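Local coordinates for xyloglucan-specific endo-beta-1,4-glucanase (PDB 4W88), which hydrolyses internal beta-1,4-glucan linkages of xyloglucan, as a family 5 glycoside hydrolase from a ruminal metagenomic library, at residues E122-A125 against A126-Q130; K175-I178 against D179-A183. The protein carries 1 engineered substitution. All coordinates share one frame; numbering follows the deposited sequence.

Contact 1 (E122-A125 against A126-Q130)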
loop_
_atom_site.group_PDB
_atom_site.type_symbol
_atom_site.label_atom_id
_atom_site.label_comp_id
_atom_site.label_asym_id
_atom_site.label_seq_id
_atom_site.Cartn_x
_atom_site.Cartn_y
_atom_site.Cartn_z
ATOM N N GLU A 122 -5.919 -20.385 -3.019
ATOM C CA GLU A 122 -6.587 -20.592 -4.272
ATOM C C GLU A 122 -7.382 -19.338 -4.679
ATOM O O GLU A 122 -7.357 -18.921 -5.884
ATOM C CB GLU A 122 -7.502 -21.823 -4.218
ATOM C CG GLU A 122 -6.675 -23.083 -4.157
ATOM C CD GLU A 122 -7.449 -24.334 -3.844
ATOM O OE1 GLU A 122 -8.665 -24.423 -4.075
ATOM O OE2 GLU A 122 -6.710 -25.305 -3.471
ATOM N N GLU A 123 -8.038 -18.733 -3.688
ATOM C CA GLU A 123 -8.797 -17.500 -3.980
ATOM C C GLU A 123 -7.814 -16.365 -4.411
ATOM O O GLU A 123 -8.058 -15.672 -5.396
ATOM C CB GLU A 123 -9.723 -17.049 -2.853
ATOM C CG GLU A 123 -10.441 -15.772 -3.224
ATOM C CD GLU A 123 -11.743 -15.463 -2.478
ATOM O OE1 GLU A 123 -12.433 -14.493 -2.877
ATOM O OE2 GLU A 123 -12.070 -16.202 -1.529
ATOM N N LEU A 124 -6.753 -16.171 -3.643
ATOM C CA LEU A 124 -5.765 -15.129 -3.983
ATOM C C LEU A 124 -5.203 -15.313 -5.394
ATOM O O LEU A 124 -5.099 -14.362 -6.170
ATOM C CB LEU A 124 -4.635 -15.126 -2.961
ATOM C CG LEU A 124 -3.590 -13.999 -3.054
ATOM C CD1 LEU A 124 -4.203 -12.633 -2.827
ATOM C CD2 LEU A 124 -2.425 -14.174 -2.118
ATOM N N ALA A 125 -4.844 -16.548 -5.710
ATOM C CA ALA A 125 -4.280 -16.865 -7.018
ATOM C C ALA A 125 -5.317 -16.644 -8.132
ATOM O O ALA A 125 -4.959 -16.170 -9.226
ATOM C CB ALA A 125 -3.764 -18.301 -7.035
ATOM N N ALA A 126 -6.562 -17.059 -7.909
ATOM C CA ALA A 126 -7.570 -16.840 -8.885
ATOM C C ALA A 126 -7.827 -15.374 -9.248
ATOM O O ALA A 126 -8.058 -15.029 -10.438
ATOM C CB ALA A 126 -8.858 -17.527 -8.494
ATOM N N ILE A 127 -7.752 -14.486 -8.228
ATOM C CA ILE A 127 -7.992 -13.074 -8.437
ATOM C C ILE A 127 -6.752 -12.572 -9.226
ATOM O O ILE A 127 -6.916 -11.835 -10.212
ATOM C CB ILE A 127 -8.146 -12.374 -7.097
ATOM C CG1 ILE A 127 -9.481 -12.784 -6.388
ATOM C CG2 ILE A 127 -8.093 -10.840 -7.252
ATOM C CD1 ILE A 127 -9.526 -12.383 -4.927
ATOM N N TRP A 128 -5.541 -12.920 -8.752
ATOM C CA TRP A 128 -4.337 -12.393 -9.351
ATOM C C TRP A 128 -4.105 -12.907 -10.750
ATOM O O TRP A 128 -3.516 -12.164 -11.581
ATOM C CB TRP A 128 -3.133 -12.560 -8.442
ATOM C CG TRP A 128 -3.042 -11.441 -7.466
ATOM C CD1 TRP A 128 -3.307 -11.483 -6.129
ATOM C CD2 TRP A 128 -2.787 -10.085 -7.788
ATOM N NE1 TRP A 128 -3.197 -10.189 -5.596
ATOM C CE2 TRP A 128 -2.860 -9.330 -6.603
ATOM C CE3 TRP A 128 -2.441 -9.431 -8.985
ATOM C CZ2 TRP A 128 -2.616 -7.939 -6.579
ATOM C CZ3 TRP A 128 -2.240 -8.064 -8.955
ATOM C CH2 TRP A 128 -2.351 -7.321 -7.779
ATOM N N LYS A 129 -4.516 -14.149 -11.058
ATOM C CA LYS A 129 -4.415 -14.591 -12.461
ATOM C C LYS A 129 -5.200 -13.635 -13.372
ATOM O O LYS A 129 -4.701 -13.270 -14.446
ATOM C CB LYS A 129 -4.904 -16.038 -12.617
ATOM C CG LYS A 129 -5.003 -16.618 -14.034
ATOM C CD LYS A 129 -5.355 -18.116 -13.979
ATOM C CE LYS A 129 -5.143 -18.851 -15.273
ATOM N NZ LYS A 129 -6.200 -18.515 -16.168
ATOM N N GLN A 130 -6.430 -13.254 -12.943
ATOM C CA GLN A 130 -7.252 -12.381 -13.731
ATOM C C GLN A 130 -6.667 -10.993 -13.853
ATOM O O GLN A 130 -6.693 -10.393 -14.965
ATOM C CB GLN A 130 -8.667 -12.272 -13.199
ATOM C CG GLN A 130 -9.419 -13.562 -13.210
ATOM C CD GLN A 130 -10.750 -13.405 -12.504
ATOM O OE1 GLN A 130 -11.695 -12.763 -12.983
ATOM N NE2 GLN A 130 -10.796 -13.937 -11.292
#

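Contact 2 (K175-I178 against D179-A183)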
loop_
_atom_site.group_PDB
_atom_site.type_symbol
_atom_site.label_atom_id
_atom_site.label_comp_id
_atom_site.label_asym_id
_atom_site.label_seq_id
_atom_site.Cartn_x
_atom_site.Cartn_y
_atom_site.Cartn_z
ATOM N N LYS A 175 3.755 -16.675 -1.901
ATOM C CA LYS A 175 4.193 -17.576 -2.983
ATOM C C LYS A 175 3.111 -17.813 -3.985
ATOM O O LYS A 175 3.380 -17.886 -5.177
ATOM C CB LYS A 175 4.687 -18.973 -2.504
ATOM C CG LYS A 175 5.759 -18.925 -1.556
ATOM C CD LYS A 175 6.496 -20.254 -1.483
ATOM C CE LYS A 175 6.834 -20.462 -0.027
ATOM N NZ LYS A 175 7.847 -21.513 0.231
ATOM N N ALA A 176 1.885 -17.936 -3.503
ATOM C CA ALA A 176 0.750 -18.230 -4.372
ATOM C C ALA A 176 0.516 -17.055 -5.339
ATOM O O ALA A 176 0.214 -17.217 -6.501
ATOM C CB ALA A 176 -0.471 -18.472 -3.560
ATOM N N PHE A 177 0.642 -15.853 -4.781
ATOM C CA PHE A 177 0.483 -14.624 -5.485
ATOM C C PHE A 177 1.547 -14.513 -6.599
ATOM O O PHE A 177 1.247 -14.287 -7.763
ATOM C CB PHE A 177 0.613 -13.441 -4.501
ATOM C CG PHE A 177 1.046 -12.131 -5.113
ATOM C CD1 PHE A 177 0.329 -11.479 -6.119
ATOM C CD2 PHE A 177 2.148 -11.491 -4.584
ATOM C CE1 PHE A 177 0.741 -10.241 -6.591
ATOM C CE2 PHE A 177 2.568 -10.247 -5.058
ATOM C CZ PHE A 177 1.834 -9.606 -6.024
ATOM N N ILE A 178 2.807 -14.713 -6.233
ATOM C CA ILE A 178 3.894 -14.646 -7.213
ATOM C C ILE A 178 3.708 -15.695 -8.277
ATOM O O ILE A 178 3.824 -15.370 -9.473
ATOM C CB ILE A 178 5.278 -14.886 -6.542
ATOM C CG1 ILE A 178 5.590 -13.673 -5.641
ATOM C CG2 ILE A 178 6.404 -15.132 -7.573
ATOM C CD1 ILE A 178 6.716 -13.944 -4.618
ATOM N N ASP A 179 3.434 -16.918 -7.865
ATOM C CA ASP A 179 3.249 -18.011 -8.857
ATOM C C ASP A 179 2.129 -17.691 -9.889
ATOM O O ASP A 179 2.287 -17.921 -11.069
ATOM C CB ASP A 179 2.976 -19.293 -8.082
ATOM C CG ASP A 179 3.011 -20.490 -8.899
ATOM O OD1 ASP A 179 1.981 -20.753 -9.488
ATOM O OD2 ASP A 179 4.034 -21.198 -8.924
ATOM N N ALA A 180 0.979 -17.204 -9.406
ATOM C CA ALA A 180 -0.151 -16.953 -10.225
ATOM C C ALA A 180 0.195 -15.891 -11.253
ATOM O O ALA A 180 -0.207 -15.983 -12.426
ATOM C CB ALA A 180 -1.328 -16.528 -9.403
ATOM N N VAL A 181 0.881 -14.862 -10.810
ATOM C CA VAL A 181 1.218 -13.753 -11.723
ATOM C C VAL A 181 2.272 -14.171 -12.744
ATOM O O VAL A 181 2.088 -13.970 -13.944
ATOM C CB VAL A 181 1.710 -12.522 -10.963
ATOM C CG1 VAL A 181 2.181 -11.417 -11.899
ATOM C CG2 VAL A 181 0.641 -11.935 -10.027
ATOM N N ARG A 182 3.348 -14.823 -12.287
ATOM C CA ARG A 182 4.354 -15.270 -13.232
ATOM C C ARG A 182 3.847 -16.260 -14.297
ATOM O O ARG A 182 4.286 -16.215 -15.470
ATOM C CB ARG A 182 5.560 -15.901 -12.498
ATOM C CG ARG A 182 6.253 -14.952 -11.512
ATOM C CD ARG A 182 6.877 -13.752 -12.166
ATOM N NE ARG A 182 7.705 -12.996 -11.191
ATOM C CZ ARG A 182 7.758 -11.687 -11.126
ATOM N NH1 ARG A 182 7.014 -10.906 -11.897
ATOM N NH2 ARG A 182 8.491 -11.133 -10.208
ATOM N N ALA A 183 2.885 -17.106 -13.905
ATOM C CA ALA A 183 2.333 -18.049 -14.821
ATOM C C ALA A 183 1.528 -17.388 -15.951
ATOM O O ALA A 183 1.259 -18.072 -16.971
ATOM C CB ALA A 183 1.442 -19.022 -14.078
#

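Contact 1 (E122-A125 against A126-Q130)
L124 and W128 carry the apolar side of this part of helix 117-134, an outer helix of a TIM barrel. The two side chains run alongside each other in the same direction, closest at L124 CD1 to W128 CD1, 3.6 Å. L124 CG lies in the indole plane, at the pyrrole edge of the ring, 4.0 Å from W128 CD1. The leucine gets there with CG opposite its backbone N (chi1 -173°). W128 NE1 is directed into the protein, where it donates to the carbonyl of G146, and the F144 ring meets the indole with planes at about 35°. Replacing the indole of W128 by an alanine side chain would remove the surface against L124 CD1 and would probably leave the G146 carbonyl without this donor. Next along the buried surface, E123 and I127 meet at an oblique angle, with E123 CG 3.9 Å from I127 CD1. Contacts thin out on the solvent side: K129 adds little beyond CB, 3.4 Å from A125 O. At the far end Q130 NE2 bonds A126 O at 3.1 Å, approaching from above the carbonyl plane, and also reaches the carbonyl of Y74. Four i-to-i+4 backbone bonds, such as W128 N to L124 O at 3.0 Å, satisfy the E122-A125 carbonyls, so side chains distinguish the sides of the helix: L124, I127, W128 and the acid E123 buried, E122 and K129 exposed.

Contact 2 (K175-I178 against D179-A183)
The F177 ring receives V181 CG2 obliquely, at 3.8 Å from CE1 and 3.9 Å from CD1. Both residues belong to the last turns of helix 164-182, an outer helix of the (beta/alpha)8 barrel, and both F177 and V181 press inward on F144 of strand 142-145 and L193 of strand 193-196. They lie side by side and point the same way. With CG placed opposite the backbone N (chi1 155°), F177 brings the CD1-CE1 side of its ring to the valine. V181 answers with the branch beside its own backbone N, and that methyl also rests 3.3 Å from F177 O.

The second flat group, the R182 guanidinium, has I178 CG2 as its oblique neighbour. The apolar stem of the arginine does the touching, since R182 CG comes 3.9 Å from I178 CG2. A bend at chi2 (-64°) follows, and beyond it the head group is gripped by several acceptors: NE pairs with D215 in a salt bridge, while NH1 donates to the carbonyls of N188 and R191. Such multiple bonding probably fixes the guanidinium's rotation. On the outer side, K175 sends its amine to E211. The backbone beneath is regular, and its straightest bond runs from R182 N to I178 O, 2.9 Å long with an N-H...O angle of 175°.

How the contacts relate
Contacts 1 and 2 occupy successive outer helices of the barrel, 117-134 and 164-182, which flank strand 142-145, and their centres are about 9 Å apart. The helices touch directly. W128 CG lies 3.6 Å from F177 CD1, the two ring planes standing at about 60°, and L124 CD2 is 3.9 Å from F177 CB. Where side chains are small the backbones come close, with A125 O 3.7 Å from A180 CB. Neither contact supplies a residue that lines the glycan pocket; W159 of that pocket comes shortly before helix 164-182 in sequence, and strand 142-145, whose F144 meets W128 and F177, leads on to E149. A bound magnesium ion lies about 10 Å from the R182 side chain.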